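Genome polyprotein (PDB 6QWT) supplies, as its C-terminal 3Dpol part, an RNA-dependent RNA polymerase that probably copies the genome of chicken sicinivirus during replication. Local coordinates at residues A[176-180]-A[181-185]; A[116-119]-A[120-124]; A[261-264]-A[265-269]; A[240-243]-A[244-247]; A[422-425]-A[426-429]. All blocks are in the same frame, centred on the assembly; numbering follows the deposited sequence.

Contact 1 (A[176-180]-A[181-185])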
loop_
_atom_site.group_PDB
_atom_site.type_symbol
_atom_site.label_atom_id
_atom_site.label_comp_id
_atom_site.label_asym_id
_atom_site.label_seq_id
_atom_site.Cartn_x
_atom_site.Cartn_y
_atom_site.Cartn_z
ATOM N N GLU A 176 -1.347 1.150 10.878
ATOM C CA GLU A 176 -2.407 0.492 11.627
ATOM C C GLU A 176 -2.435 -0.982 11.254
ATOM O O GLU A 176 -2.387 -1.327 10.070
ATOM C CB GLU A 176 -3.764 1.153 11.352
ATOM C CG GLU A 176 -3.682 2.675 11.223
ATOM C CD GLU A 176 -4.995 3.376 11.527
ATOM O OE1 GLU A 176 -5.512 4.092 10.643
ATOM O OE2 GLU A 176 -5.508 3.213 12.654
ATOM N N ALA A 177 -2.508 -1.844 12.265
ATOM C CA ALA A 177 -2.449 -3.286 12.075
ATOM C C ALA A 177 -3.723 -3.930 12.604
ATOM O O ALA A 177 -4.137 -3.660 13.737
ATOM C CB ALA A 177 -1.224 -3.883 12.776
ATOM N N ALA A 178 -4.340 -4.772 11.783
ATOM C CA ALA A 178 -5.499 -5.539 12.203
ATOM C C ALA A 178 -5.057 -6.760 13.005
ATOM O O ALA A 178 -3.926 -7.234 12.862
ATOM C CB ALA A 178 -6.313 -5.970 10.985
ATOM N N PRO A 179 -5.924 -7.285 13.868
ATOM C CA PRO A 179 -5.557 -8.474 14.644
ATOM C C PRO A 179 -5.564 -9.731 13.784
ATOM O O PRO A 179 -6.203 -9.800 12.732
ATOM C CB PRO A 179 -6.629 -8.538 15.736
ATOM C CG PRO A 179 -7.795 -7.805 15.171
ATOM C CD PRO A 179 -7.241 -6.748 14.256
ATOM N N ILE A 180 -4.841 -10.745 14.270
ATOM C CA ILE A 180 -4.587 -11.946 13.475
ATOM C C ILE A 180 -5.888 -12.685 13.162
ATOM O O ILE A 180 -6.051 -13.245 12.071
ATOM C CB ILE A 180 -3.564 -12.855 14.187
ATOM C CG1 ILE A 180 -3.296 -14.122 13.368
ATOM C CG2 ILE A 180 -4.027 -13.201 15.603
ATOM C CD1 ILE A 180 -2.693 -13.853 12.002
ATOM N N HIS A 181 -6.838 -12.693 14.101
ATOM C CA HIS A 181 -8.092 -13.397 13.843
ATOM C C HIS A 181 -8.953 -12.655 12.827
ATOM O O HIS A 181 -9.697 -13.290 12.072
ATOM C CB HIS A 181 -8.866 -13.627 15.146
ATOM C CG HIS A 181 -9.294 -12.369 15.840
ATOM N ND1 HIS A 181 -8.409 -11.535 16.489
ATOM C CD2 HIS A 181 -10.521 -11.820 16.012
ATOM C CE1 HIS A 181 -9.067 -10.519 17.018
ATOM N NE2 HIS A 181 -10.351 -10.668 16.742
ATOM N N ALA A 182 -8.863 -11.322 12.782
ATOM C CA ALA A 182 -9.568 -10.576 11.745
ATOM C C ALA A 182 -8.895 -10.738 10.389
ATOM O O ALA A 182 -9.568 -10.696 9.351
ATOM C CB ALA A 182 -9.651 -9.097 12.117
ATOM N N ILE A 183 -7.575 -10.926 10.374
ATOM C CA ILE A 183 -6.866 -11.091 9.112
ATOM C C ILE A 183 -7.186 -12.444 8.491
ATOM O O ILE A 183 -7.435 -12.544 7.283
ATOM C CB ILE A 183 -5.354 -10.898 9.329
ATOM C CG1 ILE A 183 -5.011 -9.408 9.307
ATOM C CG2 ILE A 183 -4.551 -11.650 8.278
ATOM C CD1 ILE A 183 -3.822 -9.049 10.156
ATOM N N ILE A 184 -7.206 -13.501 9.304
ATOM C CA ILE A 184 -7.495 -14.833 8.782
ATOM C C ILE A 184 -8.940 -14.923 8.303
ATOM O O ILE A 184 -9.223 -15.520 7.256
ATOM C CB ILE A 184 -7.171 -15.898 9.846
ATOM C CG1 ILE A 184 -5.665 -15.916 10.124
ATOM C CG2 ILE A 184 -7.630 -17.268 9.388
ATOM C CD1 ILE A 184 -5.270 -16.798 11.286
ATOM N N ALA A 185 -9.876 -14.327 9.048
ATOM C CA ALA A 185 -11.261 -14.284 8.588
ATOM C C ALA A 185 -11.380 -13.517 7.277
ATOM O O ALA A 185 -12.138 -13.911 6.383
ATOM C CB ALA A 185 -12.154 -13.659 9.658
#
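The pyrrolidine ring of P179 packs obliquely against the imidazole of H181, with P179 CB 3.4 Å from H181 CE1. This overlap depends on chi1 of 63°, which sets the imidazole of H181 between its own backbone N and carbonyl carbon and so turns it back over the start of the helix. P179 CG touches that ring too, and also lies 3.8 Å from A182 CB. P179 is the N-cap of helix 180-189, and its carbonyl O takes the N-H of I183 at 3.0 Å. One step on, I184 N bonds to I180 O, fairly straight at 162°. Alongside that bond the two isoleucine side chains run together, pointing the same way, I180 CG1 lying 3.9 Å from I184 CD1. I183 reaches back the other way, its CG1 4.0 Å from A178 CB, where the chain leaves strand 174-177. H181 ND1 is hydrogen-bonded to NE1 of W114, and I184 packs on I142 of helix 136-147. Since the tryptophan N-H can only donate, ND1 must act as acceptor, so the imidazole is held in rotation by a polar bond at ND1 and by proline carbons along ND1 and CE1.

Contact 2 (A[116-119]-A[120-124]). Unlike the reference sequence in segment 116-119: L118 (reference Arg).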
loop_
_atom_site.group_PDB
_atom_site.type_symbol
_atom_site.label_atom_id
_atom_site.label_comp_id
_atom_site.label_asym_id
_atom_site.label_seq_id
_atom_site.Cartn_x
_atom_site.Cartn_y
_atom_site.Cartn_z
ATOM N N LEU A 116 -0.493 -8.016 23.185
ATOM C CA LEU A 116 -0.252 -7.577 24.549
ATOM C C LEU A 116 0.630 -8.547 25.323
ATOM O O LEU A 116 1.426 -8.115 26.164
ATOM C CB LEU A 116 -1.590 -7.411 25.271
ATOM C CG LEU A 116 -1.768 -6.304 26.304
ATOM C CD1 LEU A 116 -1.193 -4.997 25.800
ATOM C CD2 LEU A 116 -3.248 -6.157 26.614
ATOM N N THR A 117 0.501 -9.850 25.057
ATOM C CA THR A 117 1.241 -10.865 25.795
ATOM C C THR A 117 1.787 -11.967 24.893
ATOM O O THR A 117 2.324 -12.955 25.411
ATOM C CB THR A 117 0.357 -11.510 26.875
ATOM O OG1 THR A 117 -0.761 -12.157 26.252
ATOM C CG2 THR A 117 -0.152 -10.473 27.868
ATOM N N LEU A 118 1.676 -11.834 23.574
ATOM C CA LEU A 118 1.863 -12.971 22.685
ATOM C C LEU A 118 2.226 -12.476 21.293
ATOM O O LEU A 118 1.749 -11.430 20.849
ATOM C CB LEU A 118 0.591 -13.825 22.630
ATOM C CG LEU A 118 0.702 -15.347 22.690
ATOM C CD1 LEU A 118 1.841 -15.777 23.600
ATOM C CD2 LEU A 118 -0.618 -15.945 23.161
ATOM N N ASN A 119 3.068 -13.245 20.610
ATOM C CA ASN A 119 3.401 -12.969 19.223
ATOM C C ASN A 119 2.617 -13.916 18.315
ATOM O O ASN A 119 1.847 -14.764 18.773
ATOM C CB ASN A 119 4.913 -13.070 18.998
ATOM C CG ASN A 119 5.441 -14.490 19.128
ATOM O OD1 ASN A 119 4.745 -15.394 19.592
ATOM N ND2 ASN A 119 6.688 -14.691 18.716
ATOM N N ARG A 120 2.814 -13.766 17.003
ATOM C CA ARG A 120 1.993 -14.499 16.046
ATOM C C ARG A 120 2.305 -15.990 16.071
ATOM O O ARG A 120 1.389 -16.823 16.085
ATOM C CB ARG A 120 2.190 -13.931 14.641
ATOM C CG ARG A 120 0.999 -13.138 14.134
ATOM C CD ARG A 120 1.077 -12.896 12.638
ATOM N NE ARG A 120 0.220 -11.784 12.242
ATOM C CZ ARG A 120 0.083 -11.352 10.994
ATOM N NH1 ARG A 120 0.749 -11.938 10.011
ATOM N NH2 ARG A 120 -0.723 -10.332 10.732
ATOM N N ARG A 121 3.594 -16.345 16.084
ATOM C CA ARG A 121 3.988 -17.750 16.004
ATOM C C ARG A 121 3.448 -18.563 17.178
ATOM O O ARG A 121 3.173 -19.760 17.028
ATOM C CB ARG A 121 5.514 -17.858 15.931
ATOM C CG ARG A 121 6.055 -19.280 15.893
ATOM C CD ARG A 121 5.498 -20.065 14.713
ATOM N NE ARG A 121 5.908 -21.468 14.739
ATOM C CZ ARG A 121 5.246 -22.429 15.376
ATOM N NH1 ARG A 121 4.136 -22.141 16.044
ATOM N NH2 ARG A 121 5.692 -23.678 15.348
ATOM N N SER A 122 3.272 -17.934 18.342
ATOM C CA SER A 122 2.820 -18.660 19.523
ATOM C C SER A 122 1.409 -19.211 19.376
ATOM O O SER A 122 1.066 -20.180 20.060
ATOM C CB SER A 122 2.887 -17.754 20.752
ATOM O OG SER A 122 4.222 -17.359 21.021
ATOM N N LEU A 123 0.589 -18.626 18.507
ATOM C CA LEU A 123 -0.812 -19.005 18.389
ATOM C C LEU A 123 -1.047 -20.178 17.445
ATOM O O LEU A 123 -2.204 -20.562 17.242
ATOM C CB LEU A 123 -1.639 -17.801 17.928
ATOM C CG LEU A 123 -1.522 -16.559 18.809
ATOM C CD1 LEU A 123 -1.948 -15.314 18.050
ATOM C CD2 LEU A 123 -2.351 -16.737 20.068
ATOM N N PHE A 124 0.006 -20.760 16.872
ATOM C CA PHE A 124 -0.137 -21.836 15.902
ATOM C C PHE A 124 0.686 -23.048 16.315
ATOM O O PHE A 124 1.761 -22.920 16.910
ATOM C CB PHE A 124 0.290 -21.390 14.493
ATOM C CG PHE A 124 -0.488 -20.218 13.965
ATOM C CD1 PHE A 124 -1.660 -20.412 13.252
ATOM C CD2 PHE A 124 -0.042 -18.924 14.176
ATOM C CE1 PHE A 124 -2.376 -19.334 12.763
ATOM C CE2 PHE A 124 -0.751 -17.844 13.689
ATOM C CZ PHE A 124 -1.919 -18.049 12.981
#
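This is a local polar turn, N119 side chain onto S122, backed by a small leucine pair, in the loop between strands 101-102 and 124-126. N119 OD1 takes two bonds from the same residue. One comes from the hydroxyl of S122, with OG to OD1 a very short 2.5 Å that should not be trusted to the last tenth. The other comes from S122 N, 3.2 Å from N119 OD1, and reaches the oxygen from above the amide plane, 43° out of it. With chi1 at 68°, the amide of N119 sits between its backbone N and carbonyl carbon, which brings OD1 over the 3-10 turn 121-123. L118, an arginine in the reference sequence, adds the apolar part: its CD1 meets S122 CB at 3.6 Å, while its CD2 crosses to L123 CD2, also at 3.6 Å. L123 continues inward onto L138 of helix 136-147. R120 leads away from the turn, giving NH1 to the carbonyl O of D105. Both S122 donors converge on one amide oxygen, so the side chain of N119 probably adds to the hold of the turn's own backbone bond, L123 N to R120 O.

Contact 3 (A[261-264]-A[265-269]); sequences PSIP and PDAVQ
I263 carries CG1 beside its backbone N and CG2 opposite that N (chi1 -57°), and this aims CG2 at the methyl group of A267. The two carbons, I263 CG2 and A267 CB, come within 3.5 Å, tighter than ordinary van der Waals packing. D266 has chi1 of 65°, its carboxylate tucked between backbone N and carbonyl carbon, which swings OD1 back to 3.8 Å from P264 CB. That approach is to carbon; although D266 occupies the N-cap position, its side chain makes no capping bond. The polar link is made by the backbone instead: A267 N donates to P264 O at 3.2 Å. P264 CG also faces A267 CB, loosely, at 4.2 Å. I263 and A267 both rest on L189 of helix 180-189, whereas P265 is exposed at the corner of the turn. A proline suits that corner, because its ring holds phi near the value needed and no N-H is called for there. The arrangement is a type I beta turn from P264 to A267 that feeds directly into helix 267-276, in the polymerase domain.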
loop_
_atom_site.group_PDB
_atom_site.type_symbol
_atom_site.label_atom_id
_atom_site.label_comp_id
_atom_site.label_asym_id
_atom_site.label_seq_id
_atom_site.Cartn_x
_atom_site.Cartn_y
_atom_site.Cartn_z
ATOM N N PRO A 261 -21.549 -23.055 3.792
ATOM C CA PRO A 261 -22.697 -23.101 4.717
ATOM C C PRO A 261 -22.402 -22.591 6.119
ATOM O O PRO A 261 -23.321 -22.112 6.794
ATOM C CB PRO A 261 -23.070 -24.591 4.735
ATOM C CG PRO A 261 -22.492 -25.155 3.484
ATOM C CD PRO A 261 -21.233 -24.385 3.242
ATOM N N SER A 262 -21.156 -22.675 6.585
ATOM C CA SER A 262 -20.835 -22.306 7.961
ATOM C C SER A 262 -20.727 -20.801 8.182
ATOM O O SER A 262 -20.414 -20.380 9.301
ATOM C CB SER A 262 -19.519 -22.964 8.391
ATOM O OG SER A 262 -18.532 -22.842 7.377
ATOM N N ILE A 263 -20.962 -19.984 7.160
ATOM C CA ILE A 263 -20.715 -18.549 7.213
ATOM C C ILE A 263 -22.034 -17.834 6.953
ATOM O O ILE A 263 -22.746 -18.197 6.016
ATOM C CB ILE A 263 -19.649 -18.101 6.195
ATOM C CG1 ILE A 263 -18.337 -18.861 6.433
ATOM C CG2 ILE A 263 -19.418 -16.608 6.281
ATOM C CD1 ILE A 263 -17.133 -18.295 5.687
ATOM N N PRO A 264 -22.401 -16.832 7.753
ATOM C CA PRO A 264 -23.670 -16.147 7.528
ATOM C C PRO A 264 -23.699 -15.502 6.156
ATOM O O PRO A 264 -22.650 -15.114 5.609
ATOM C CB PRO A 264 -23.711 -15.096 8.647
ATOM C CG PRO A 264 -22.307 -15.004 9.164
ATOM C CD PRO A 264 -21.725 -16.363 8.972
ATOM N N PRO A 265 -24.888 -15.359 5.562
ATOM C CA PRO A 265 -24.961 -14.935 4.154
ATOM C C PRO A 265 -24.604 -13.478 3.922
ATOM O O PRO A 265 -24.335 -13.106 2.774
ATOM C CB PRO A 265 -26.423 -15.213 3.782
ATOM C CG PRO A 265 -27.158 -15.083 5.073
ATOM C CD PRO A 265 -26.223 -15.602 6.139
ATOM N N ASP A 266 -24.600 -12.639 4.959
ATOM C CA ASP A 266 -24.227 -11.238 4.820
ATOM C C ASP A 266 -22.817 -10.955 5.332
ATOM O O ASP A 266 -22.491 -9.798 5.621
ATOM C CB ASP A 266 -25.243 -10.344 5.535
ATOM C CG ASP A 266 -25.256 -10.550 7.046
ATOM O OD1 ASP A 266 -24.980 -11.677 7.509
ATOM O OD2 ASP A 266 -25.553 -9.577 7.773
ATOM N N ALA A 267 -21.974 -11.986 5.441
ATOM C CA ALA A 267 -20.650 -11.803 6.028
ATOM C C ALA A 267 -19.787 -10.865 5.198
ATOM O O ALA A 267 -18.939 -10.153 5.745
ATOM C CB ALA A 267 -19.953 -13.151 6.187
ATOM N N VAL A 268 -19.989 -10.855 3.881
ATOM C CA VAL A 268 -19.207 -9.988 3.008
ATOM C C VAL A 268 -19.478 -8.520 3.330
ATOM O O VAL A 268 -18.553 -7.744 3.601
ATOM C CB VAL A 268 -19.510 -10.325 1.539
ATOM C CG1 VAL A 268 -18.686 -11.528 1.100
ATOM C CG2 VAL A 268 -20.987 -10.651 1.394
ATOM N N GLN A 269 -20.754 -8.121 3.320
ATOM C CA GLN A 269 -21.096 -6.736 3.628
ATOM C C GLN A 269 -20.695 -6.366 5.051
ATOM O O GLN A 269 -20.237 -5.246 5.304
ATOM C CB GLN A 269 -22.593 -6.502 3.426
ATOM C CG GLN A 269 -23.050 -6.562 1.979
ATOM C CD GLN A 269 -23.841 -7.820 1.679
ATOM O OE1 GLN A 269 -23.529 -8.901 2.188
ATOM N NE2 GLN A 269 -24.869 -7.688 0.848
#

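Contact 4 (A[240-243]-A[244-247]); sequences TIPS and VVFK
P242 and V245 are joined twice, by a backbone hydrogen bond and by their side chains. The carbonyl O of P242 accepts the N-H of V245 at 3.3 Å. The next acceptor is used far more directly: K247 N meets S243 O at 2.9 Å, the N-H pointing almost straight at it (165°). S243 N, at the first turn of the helix, has no helical acceptor behind it, and is satisfied by the carboxylate oxygen OD1 of D62. Proline at the N-cap position brings no N-H of its own to satisfy. Just before it, the backbone of I241 is bonded to that of G292, and T240 OG1 is hydrogen-bonded to the carbonyl O of N236.

The chain here has just left strand 230-235 and the DYSNFD sequence that identifies polymerase motif A, and turns through a short helix, 237-240, into helix 243-256 of the palm. Apolar groups fill in round the turn. I241 CG2 comes within 3.4 Å of F246 CE2, the two side chains crossing at about a right angle. P242 CG touches V245 CG2 at 3.6 Å; V245 has CG1 opposite its backbone N (chi1 -180°), leaving CG2 beside that N and on the proline side. P242 CB has a looser touch, 4.1 Å, with V244 CG1. I241, V245 and F246 all continue onto V307 of helix 298-316, while Y276 of helix 267-276 packs against S243, F246 and K247.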
loop_
_atom_site.group_PDB
_atom_site.type_symbol
_atom_site.label_atom_id
_atom_site.label_comp_id
_atom_site.label_asym_id
_atom_site.label_seq_id
_atom_site.Cartn_x
_atom_site.Cartn_y
_atom_site.Cartn_z
ATOM N N THR A 240 -9.697 10.242 3.466
ATOM C CA THR A 240 -10.678 10.921 2.632
ATOM C C THR A 240 -11.594 9.973 1.865
ATOM O O THR A 240 -12.555 10.441 1.244
ATOM C CB THR A 240 -9.968 11.847 1.640
ATOM O OG1 THR A 240 -8.956 11.110 0.944
ATOM C CG2 THR A 240 -9.324 13.012 2.375
ATOM N N ILE A 241 -11.326 8.671 1.880
ATOM C CA ILE A 241 -12.175 7.719 1.167
ATOM C C ILE A 241 -13.550 7.703 1.823
ATOM O O ILE A 241 -13.659 7.447 3.032
ATOM C CB ILE A 241 -11.561 6.313 1.148
ATOM C CG1 ILE A 241 -10.392 6.250 0.165
ATOM C CG2 ILE A 241 -12.618 5.287 0.771
ATOM C CD1 ILE A 241 -9.506 5.045 0.378
ATOM N N PRO A 242 -14.615 7.975 1.080
ATOM C CA PRO A 242 -15.949 8.000 1.683
ATOM C C PRO A 242 -16.517 6.604 1.887
ATOM O O PRO A 242 -16.223 5.666 1.141
ATOM C CB PRO A 242 -16.778 8.794 0.667
ATOM C CG PRO A 242 -16.086 8.585 -0.622
ATOM C CD PRO A 242 -14.624 8.448 -0.314
ATOM N N SER A 243 -17.349 6.488 2.926
ATOM C CA SER A 243 -17.980 5.215 3.253
ATOM C C SER A 243 -18.753 4.649 2.069
ATOM O O SER A 243 -18.767 3.432 1.852
ATOM C CB SER A 243 -18.921 5.391 4.448
ATOM O OG SER A 243 -18.210 5.343 5.668
ATOM N N VAL A 244 -19.402 5.521 1.296
ATOM C CA VAL A 244 -20.333 5.067 0.270
ATOM C C VAL A 244 -19.627 4.234 -0.795
ATOM O O VAL A 244 -20.218 3.301 -1.353
ATOM C CB VAL A 244 -21.073 6.284 -0.331
ATOM C CG1 VAL A 244 -20.100 7.212 -1.050
ATOM C CG2 VAL A 244 -22.206 5.835 -1.247
ATOM N N VAL A 245 -18.354 4.526 -1.076
ATOM C CA VAL A 245 -17.628 3.754 -2.083
ATOM C C VAL A 245 -17.394 2.328 -1.598
ATOM O O VAL A 245 -17.633 1.356 -2.329
ATOM C CB VAL A 245 -16.306 4.453 -2.451
ATOM C CG1 VAL A 245 -15.556 3.646 -3.499
ATOM C CG2 VAL A 245 -16.569 5.862 -2.958
ATOM N N PHE A 246 -16.926 2.177 -0.354
ATOM C CA PHE A 246 -16.735 0.845 0.217
ATOM C C PHE A 246 -18.049 0.080 0.288
ATOM O O PHE A 246 -18.096 -1.120 -0.005
ATOM C CB PHE A 246 -16.119 0.952 1.613
ATOM C CG PHE A 246 -14.623 1.001 1.616
ATOM C CD1 PHE A 246 -13.884 -0.050 1.100
ATOM C CD2 PHE A 246 -13.953 2.094 2.141
ATOM C CE1 PHE A 246 -12.501 -0.010 1.102
ATOM C CE2 PHE A 246 -12.570 2.138 2.149
ATOM C CZ PHE A 246 -11.845 1.086 1.627
ATOM N N LYS A 247 -19.125 0.760 0.693
ATOM C CA LYS A 247 -20.427 0.107 0.797
ATOM C C LYS A 247 -20.883 -0.434 -0.553
ATOM O O LYS A 247 -21.365 -1.570 -0.645
ATOM C CB LYS A 247 -21.451 1.088 1.367
ATOM C CG LYS A 247 -22.762 0.455 1.795
ATOM C CD LYS A 247 -23.862 1.503 1.926
ATOM C CE LYS A 247 -24.766 1.514 0.697
ATOM N NZ LYS A 247 -25.240 2.884 0.338
#

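Contact 5 (A[422-425]-A[426-429]); sequences TSLC and YLAH
The imidazole of H429 meets the carbonyl O of C425 at its edge and in its plane, CD2 being the ring atom nearest to that oxygen at 3.4 Å. The phenol ring of Y426 lies back along the helix beside T422, whose carbonyl O approaches the ring obliquely, 3.3 Å from Y426 CD1. The two side chains run alongside each other in the same direction, T422 CG2 3.9 Å from Y426 CE1. With chi1 of -64°, CG of Y426 is opposite its carbonyl carbon, and this sends the ring back toward the preceding turn.

Inside the helix, L424 O is gripped by two N-H groups. A428 N reaches it at 3.0 Å and nearly along the C=O axis, the regular helical arrangement. L427 N, also 3.0 Å from L424 O, comes in from high above the carbonyl plane, 67° out of it. H429 N adds a weak bond to C425 O at 3.3 Å, so that one carbonyl deals with both the backbone and the ring of the histidine. The leucines L424 and L427 touch only lightly, CD2 to CD1 at 4.1 Å.

Helix 417-428 belongs to the C-terminal helical part that forms the thumb in picornaviral polymerases. L424, C425 and A428 pack on W439 of helix 433-449, and T422 OG1 is hydrogen-bonded to NE2 of Q418. The polarised C-H at CD2 of H429 probably suits the carbonyl edge-on, supplementing the weak backbone bond from H429 N to the same oxygen.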
loop_
_atom_site.group_PDB
_atom_site.type_symbol
_atom_site.label_atom_id
_atom_site.label_comp_id
_atom_site.label_asym_id
_atom_site.label_seq_id
_atom_site.Cartn_x
_atom_site.Cartn_y
_atom_site.Cartn_z
ATOM N N THR A 422 22.894 -4.886 0.615
ATOM C CA THR A 422 22.480 -5.874 -0.376
ATOM C C THR A 422 21.098 -5.555 -0.940
ATOM O O THR A 422 20.886 -5.626 -2.155
ATOM C CB THR A 422 22.504 -7.272 0.241
ATOM O OG1 THR A 422 23.850 -7.617 0.589
ATOM C CG2 THR A 422 21.967 -8.298 -0.739
ATOM N N SER A 423 20.147 -5.188 -0.076
ATOM C CA SER A 423 18.786 -4.960 -0.553
ATOM C C SER A 423 18.682 -3.692 -1.395
ATOM O O SER A 423 17.804 -3.599 -2.260
ATOM C CB SER A 423 17.815 -4.905 0.628
ATOM O OG SER A 423 18.275 -4.006 1.617
ATOM N N LEU A 424 19.555 -2.710 -1.162
ATOM C CA LEU A 424 19.552 -1.504 -1.980
ATOM C C LEU A 424 20.234 -1.710 -3.327
ATOM O O LEU A 424 19.918 -0.992 -4.283
ATOM C CB LEU A 424 20.217 -0.352 -1.223
ATOM C CG LEU A 424 19.481 0.085 0.051
ATOM C CD1 LEU A 424 20.269 1.143 0.804
ATOM C CD2 LEU A 424 18.071 0.585 -0.257
ATOM N N CYS A 425 21.151 -2.677 -3.425
ATOM C CA CYS A 425 21.731 -3.015 -4.720
ATOM C C CYS A 425 20.655 -3.451 -5.705
ATOM O O CYS A 425 20.746 -3.159 -6.903
ATOM C CB CYS A 425 22.778 -4.114 -4.550
ATOM S SG CYS A 425 24.269 -3.568 -3.700
ATOM N N TYR A 426 19.624 -4.147 -5.217
ATOM C CA TYR A 426 18.538 -4.587 -6.085
ATOM C C TYR A 426 17.765 -3.418 -6.677
ATOM O O TYR A 426 17.118 -3.580 -7.718
ATOM C CB TYR A 426 17.581 -5.497 -5.316
ATOM C CG TYR A 426 18.207 -6.785 -4.840
ATOM C CD1 TYR A 426 18.255 -7.098 -3.488
ATOM C CD2 TYR A 426 18.750 -7.693 -5.744
ATOM C CE1 TYR A 426 18.827 -8.278 -3.045
ATOM C CE2 TYR A 426 19.326 -8.878 -5.309
ATOM C CZ TYR A 426 19.361 -9.164 -3.958
ATOM O OH TYR A 426 19.928 -10.337 -3.513
ATOM N N LEU A 427 17.812 -2.250 -6.035
ATOM C CA LEU A 427 17.122 -1.069 -6.533
ATOM C C LEU A 427 18.015 -0.199 -7.406
ATOM O O LEU A 427 17.555 0.343 -8.415
ATOM C CB LEU A 427 16.585 -0.239 -5.359
ATOM C CG LEU A 427 15.659 -0.956 -4.370
ATOM C CD1 LEU A 427 15.275 -0.031 -3.226
ATOM C CD2 LEU A 427 14.420 -1.468 -5.083
ATOM N N ALA A 428 19.292 -0.074 -7.040
ATOM C CA ALA A 428 20.182 0.926 -7.619
ATOM C C ALA A 428 20.789 0.523 -8.959
ATOM O O ALA A 428 21.090 1.402 -9.772
ATOM C CB ALA A 428 21.312 1.243 -6.633
ATOM N N HIS A 429 20.980 -0.773 -9.220
ATOM C CA HIS A 429 21.672 -1.176 -10.442
ATOM C C HIS A 429 20.894 -0.820 -11.702
ATOM O O HIS A 429 21.499 -0.708 -12.775
ATOM C CB HIS A 429 21.966 -2.678 -10.421
ATOM C CG HIS A 429 20.797 -3.528 -10.809
ATOM N ND1 HIS A 429 20.516 -3.858 -12.119
ATOM C CD2 HIS A 429 19.835 -4.114 -10.058
ATOM C CE1 HIS A 429 19.431 -4.611 -12.157
ATOM N NE2 HIS A 429 18.998 -4.780 -10.920
#

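In the fold
Contacts 1 and 2 touch directly: R120 NE lies 3.6 Å from I180 CD1, and I180 CG2 meets L123 CD1 at 3.8 Å, so the turn at 120-124 covers the first turn of helix 180-189. L189 at the far end of that helix supports contact 3, although contacts 1 and 3 themselves stay about 7 Å apart at their nearest atoms. The nearest atoms of contacts 3 and 4 are about 6 Å apart, linked by helix 267-276. Contact 4 lies closest in sequence to the probable active site, following the motif A strand 230-235, which pairs with 335-340 of the YGDD hairpin. Contact 5 stands apart in the thumb, its centre about 45 Å from that of contact 3.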